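Local structure of Bd0816 (Bdellovibrio bacteriovorus HD100, 5CER) at residues I34-T39 against K208-Q213; L87-N92 against V166-K171. The protein is probably a serine-type D-Ala-D-Ala carboxypeptidase of the peptidase S13 family, trimming peptidoglycan stem peptides. The protein carries 2 engineered substitutions. All blocks are in the same frame, centred on the assembly; numbering follows the deposited sequence.

The two contacts illustrate how one chain separates packing at a probable catalytic centre from packing at a distant periphery. The centre of interaction 1 lies about 5 Å from the centre of the chain; two helices meet there around Lys-36, which probably occupies the lysine position of an SxxK-type motif whose serine position is alanine in this chain. The centre of interaction 2 lies about 24 Å from the centre of the chain, where a loop is laid on helix 81-93. The centres of interactions 1 and 2 are about 29 Å apart. In sequence, both segments of interaction 2 fall between 34-39 and 208-213. Interaction 1 brings together side chains without bonding them; interaction 2 joins helix and loop through a serine hydroxyl and a water.

Interaction 1: residues I34-T39 against K208-Q213; sequences ISKVIT and KRMNNQ
Lys-36 NZ is hydrogen-bonded to Asn-216 OD1, beyond both segments, while the aliphatic chain that carries this amine lies against Met-210. The two side chains cross at a slant, with Lys-36 CD 4.1 Å from Met-210 CG. Met-210 then bends at its last torsion (chi3 79°), which brings CE to 4.0 Å from Lys-36 O, a carbonyl that also receives the Thr-40 hydroxyl. Beside this, the amide of Asn-211 comes in by its oxygen: OD1 sits 3.4 Å from Lys-36 CB, a van der Waals approach and not a bond. The strongest polar partner of that amide is Val-294. CB and CD of Lys-36 are thus flanked by Asn-211 and Met-210. Lys-36, Asn-216 and Lys-320 are consistent with the SxxK (its serine position here alanine), SxN and KTG motifs of penicillin-binding proteins, so Met-210 and Asn-211 would form a second shell. The short helical segments 35-39 and 208-213 run nearly antiparallel (173°), their axes 10.5 Å apart. Helix 216-225 packs on Lys-36 and Met-210, strand 317-324 brings Lys-320 against Lys-36, Val-37 and Asn-211, and helix 270-286 covers Val-37 through Leu-277.

Interaction 2: residues L87-N92 against V166-K171; sequences LISELN and VFMLEK
Ser-89 and Leu-169 mark the closest backbone approach, their CA atoms 5.6 Å apart, where segment 166-171, extended from Val-166 to Leu-169, passes over a turn of helix 81-93. The loop has no regular strand partner here; instead a helix side chain takes up one of its amides. Leu-169 N donates to Ser-89 OG at 3.0 Å, and the bond is nearly straight (169°). The serine reaches it because OG stands anti to its own backbone N (chi1 172°), turned to the loop and also close to Met-168 CA. The same hydroxyl donates to a water, though the separation is short and the water's exact position uncertain. That water in turn donates to Phe-167 O at 2.7 Å and to Glu-90 OE2 at 2.8 Å. Serine and water therefore serve the amide of Leu-169 and the carbonyl of Phe-167, which flank Met-168. The other oxygen of Glu-90, OE1, pairs with Arg-93 and Leu-398 N. Next to this polar group Leu-169 folds its CD1 onto the helix, 3.4 Å from Ser-89 O and 3.5 Å from Asn-92 CB. The amide end of Asn-92 turns elsewhere, OD1 accepting from Thr-173 N farther along the loop. Helix 151-163 also holds the loop, through Tyr-154 OH to Leu-169 O and Arg-158 NE to Met-168 O. The chemistry implies a directional join: the straight bond from Leu-169 N probably fixes the serine's rotation, with the water a probable second hold, and this strandless loop has its backbone groups satisfied piecemeal, by a helix serine, a water and side chains of helix 151-163.

Interaction 1: residues I34-T39 against K208-Q213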
# COMPACT_ATOMS: atom_id res chain seq x y z
N ILE A 34 1.81 9.51 -1.84
CA ILE A 34 0.61 10.36 -2.05
C ILE A 34 0.59 10.97 -3.48
O ILE A 34 -0.44 11.44 -3.94
CB ILE A 34 0.34 11.41 -0.96
CG1 ILE A 34 1.35 12.54 -0.97
CG2 ILE A 34 0.23 10.72 0.38
CD1 ILE A 34 0.99 13.65 -0.01
N SER A 35 1.72 10.92 -4.16
CA SER A 35 1.78 11.06 -5.62
C SER A 35 0.71 10.25 -6.36
O SER A 35 0.20 10.71 -7.39
CB SER A 35 3.13 10.57 -6.16
OG SER A 35 4.18 11.42 -5.81
N LYS A 36 0.41 9.05 -5.86
CA LYS A 36 -0.60 8.19 -6.50
C LYS A 36 -2.01 8.77 -6.50
O LYS A 36 -2.83 8.44 -7.36
CB LYS A 36 -0.56 6.79 -5.91
CG LYS A 36 0.74 6.04 -6.20
CD LYS A 36 0.73 4.66 -5.54
CE LYS A 36 1.93 3.83 -5.95
NZ LYS A 36 3.04 3.87 -4.96
N VAL A 37 -2.29 9.62 -5.54
CA VAL A 37 -3.56 10.36 -5.51
C VAL A 37 -3.70 11.24 -6.78
O VAL A 37 -4.77 11.32 -7.36
CB VAL A 37 -3.73 11.23 -4.24
CG1 VAL A 37 -5.09 11.88 -4.24
CG2 VAL A 37 -3.59 10.36 -3.01
N ILE A 38 -2.60 11.86 -7.17
CA ILE A 38 -2.58 12.72 -8.34
C ILE A 38 -2.63 11.88 -9.60
O ILE A 38 -3.36 12.21 -10.54
CB ILE A 38 -1.33 13.63 -8.33
CG1 ILE A 38 -1.33 14.52 -7.08
CG2 ILE A 38 -1.30 14.48 -9.61
CD1 ILE A 38 -0.08 15.36 -6.90
N THR A 39 -1.84 10.82 -9.64
CA THR A 39 -1.88 9.88 -10.75
C THR A 39 -3.29 9.33 -10.96
O THR A 39 -3.80 9.28 -12.12
CB THR A 39 -0.85 8.77 -10.54
OG1 THR A 39 0.46 9.37 -10.43
CG2 THR A 39 -0.86 7.82 -11.70
N LYS A 208 -8.22 1.50 -6.93
CA LYS A 208 -8.42 1.09 -5.55
C LYS A 208 -7.36 0.08 -5.13
O LYS A 208 -6.79 0.18 -4.05
CB LYS A 208 -9.82 0.51 -5.37
CG LYS A 208 -10.12 0.06 -3.94
CD LYS A 208 -10.42 1.24 -3.02
CE LYS A 208 -10.66 0.76 -1.60
NZ LYS A 208 -11.34 1.72 -0.70
N ARG A 209 -7.09 -0.88 -6.01
CA ARG A 209 -6.06 -1.88 -5.76
C ARG A 209 -4.65 -1.24 -5.64
O ARG A 209 -3.91 -1.53 -4.68
CB ARG A 209 -6.07 -2.93 -6.87
CG ARG A 209 -5.05 -4.05 -6.75
CD ARG A 209 -5.19 -4.78 -5.47
NE ARG A 209 -4.51 -6.07 -5.53
CZ ARG A 209 -4.39 -6.93 -4.50
NH1 ARG A 209 -4.83 -6.62 -3.27
NH2 ARG A 209 -3.75 -8.08 -4.70
N MET A 210 -4.31 -0.35 -6.58
CA MET A 210 -3.05 0.34 -6.57
C MET A 210 -2.84 1.13 -5.28
O MET A 210 -1.78 1.09 -4.67
CB MET A 210 -2.99 1.31 -7.76
CG MET A 210 -1.81 2.29 -7.76
SD MET A 210 -1.96 3.43 -9.14
CE MET A 210 -3.18 4.58 -8.46
N ASN A 211 -3.85 1.92 -4.92
CA ASN A 211 -3.80 2.77 -3.75
C ASN A 211 -3.78 1.99 -2.44
O ASN A 211 -3.17 2.42 -1.46
CB ASN A 211 -4.94 3.83 -3.84
CG ASN A 211 -4.65 4.88 -4.88
OD1 ASN A 211 -3.49 5.32 -5.02
ND2 ASN A 211 -5.66 5.31 -5.62
N ASN A 212 -4.49 0.88 -2.39
CA ASN A 212 -4.45 -0.02 -1.23
C ASN A 212 -3.04 -0.51 -0.97
O ASN A 212 -2.55 -0.47 0.17
CB ASN A 212 -5.39 -1.23 -1.44
CG ASN A 212 -6.87 -0.93 -1.14
OD1 ASN A 212 -7.23 0.10 -0.55
ND2 ASN A 212 -7.73 -1.86 -1.54
N GLN A 213 -2.43 -1.04 -2.01
CA GLN A 213 -1.14 -1.66 -1.93
C GLN A 213 0.01 -0.62 -1.94
O GLN A 213 1.14 -0.96 -1.52
CB GLN A 213 -0.88 -2.61 -3.15
CG GLN A 213 -1.79 -3.80 -3.25
CD GLN A 213 -1.38 -4.71 -4.36
OE1 GLN A 213 -1.16 -4.27 -5.51
NE2 GLN A 213 -1.28 -5.99 -4.06

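Interaction 2: residues L87-N92 against V166-K171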
# COMPACT_ATOMS: atom_id res chain seq x y z
N LEU A 87 -7.67 -15.64 -17.51
CA LEU A 87 -7.66 -15.82 -18.96
C LEU A 87 -7.54 -17.30 -19.31
O LEU A 87 -8.17 -17.78 -20.27
CB LEU A 87 -6.51 -15.03 -19.62
CG LEU A 87 -6.28 -15.28 -21.11
CD1 LEU A 87 -7.50 -14.89 -21.93
CD2 LEU A 87 -5.05 -14.56 -21.62
N ILE A 88 -6.72 -18.01 -18.55
CA ILE A 88 -6.54 -19.46 -18.77
C ILE A 88 -7.84 -20.21 -18.51
O ILE A 88 -8.22 -21.05 -19.33
CB ILE A 88 -5.37 -20.01 -17.94
CG1 ILE A 88 -4.06 -19.41 -18.49
CG2 ILE A 88 -5.32 -21.54 -17.97
CD1 ILE A 88 -2.77 -19.83 -17.80
N SER A 89 -8.50 -19.91 -17.40
CA SER A 89 -9.84 -20.44 -17.13
C SER A 89 -10.79 -20.17 -18.30
O SER A 89 -11.43 -21.08 -18.83
CB SER A 89 -10.43 -19.82 -15.83
OG SER A 89 -11.78 -20.19 -15.64
N GLU A 90 -10.81 -18.91 -18.73
CA GLU A 90 -11.65 -18.47 -19.84
C GLU A 90 -11.37 -19.17 -21.15
O GLU A 90 -12.30 -19.50 -21.90
CB GLU A 90 -11.52 -16.96 -20.04
CG GLU A 90 -12.25 -16.14 -18.99
CD GLU A 90 -13.74 -16.45 -19.01
OE1 GLU A 90 -14.42 -15.99 -19.95
OE2 GLU A 90 -14.22 -17.14 -18.07
N LEU A 91 -10.09 -19.39 -21.45
CA LEU A 91 -9.71 -20.09 -22.68
C LEU A 91 -10.27 -21.53 -22.67
O LEU A 91 -10.79 -22.02 -23.70
CB LEU A 91 -8.19 -20.06 -22.89
CG LEU A 91 -7.68 -18.70 -23.38
CD1 LEU A 91 -6.16 -18.62 -23.28
CD2 LEU A 91 -8.13 -18.40 -24.80
N ASN A 92 -10.16 -22.17 -21.52
CA ASN A 92 -10.65 -23.55 -21.33
C ASN A 92 -12.19 -23.63 -21.46
O ASN A 92 -12.71 -24.58 -22.01
CB ASN A 92 -10.18 -24.13 -19.97
CG ASN A 92 -8.69 -24.49 -19.93
OD1 ASN A 92 -8.16 -25.14 -18.99
ND2 ASN A 92 -7.99 -24.06 -20.94
N VAL A 166 -17.53 -14.24 -9.32
CA VAL A 166 -16.92 -14.50 -10.64
C VAL A 166 -16.55 -15.95 -10.73
O VAL A 166 -15.94 -16.51 -9.84
CB VAL A 166 -15.65 -13.67 -10.88
CG1 VAL A 166 -15.03 -14.03 -12.23
CG2 VAL A 166 -15.94 -12.18 -10.80
N PHE A 167 -16.97 -16.57 -11.83
CA PHE A 167 -16.72 -17.97 -12.08
C PHE A 167 -15.30 -18.19 -12.62
O PHE A 167 -14.91 -17.58 -13.63
CB PHE A 167 -17.75 -18.55 -13.08
CG PHE A 167 -17.50 -20.00 -13.40
CD1 PHE A 167 -16.61 -20.35 -14.43
CD2 PHE A 167 -18.12 -21.01 -12.67
CE1 PHE A 167 -16.37 -21.69 -14.72
CE2 PHE A 167 -17.88 -22.35 -12.96
CZ PHE A 167 -17.01 -22.69 -13.99
N MET A 168 -14.61 -19.16 -12.04
CA MET A 168 -13.37 -19.71 -12.59
C MET A 168 -13.40 -21.22 -12.45
O MET A 168 -13.98 -21.76 -11.52
CB MET A 168 -12.15 -19.19 -11.84
CG MET A 168 -11.97 -17.69 -11.92
SD MET A 168 -10.57 -17.13 -10.91
CE MET A 168 -9.17 -17.81 -11.78
N LEU A 169 -12.78 -21.91 -13.41
CA LEU A 169 -12.70 -23.38 -13.34
C LEU A 169 -11.80 -23.80 -12.18
O LEU A 169 -10.90 -23.08 -11.82
CB LEU A 169 -12.16 -23.92 -14.66
CG LEU A 169 -13.07 -23.73 -15.87
CD1 LEU A 169 -12.30 -23.94 -17.16
CD2 LEU A 169 -14.28 -24.67 -15.80
N GLU A 170 -12.09 -24.95 -11.60
CA GLU A 170 -11.22 -25.50 -10.56
C GLU A 170 -9.77 -25.71 -11.02
O GLU A 170 -8.83 -25.36 -10.30
CB GLU A 170 -11.73 -26.82 -10.01
CG GLU A 170 -11.26 -27.06 -8.59
CD GLU A 170 -11.77 -28.36 -8.00
OE1 GLU A 170 -12.79 -28.91 -8.50
OE2 GLU A 170 -11.14 -28.84 -7.01
N LYS A 171 -9.60 -26.26 -12.21
CA LYS A 171 -8.31 -26.89 -12.57
C LYS A 171 -7.97 -26.76 -14.07
O LYS A 171 -7.77 -27.75 -14.76
CB LYS A 171 -8.30 -28.33 -11.99
CG LYS A 171 -7.09 -29.27 -12.31
CD LYS A 171 -5.96 -29.18 -11.28
CE LYS A 171 -4.84 -30.30 -11.33
NZ LYS A 171 -5.07 -31.52 -12.19
O HOH W 1 -13.65 -18.60 -15.80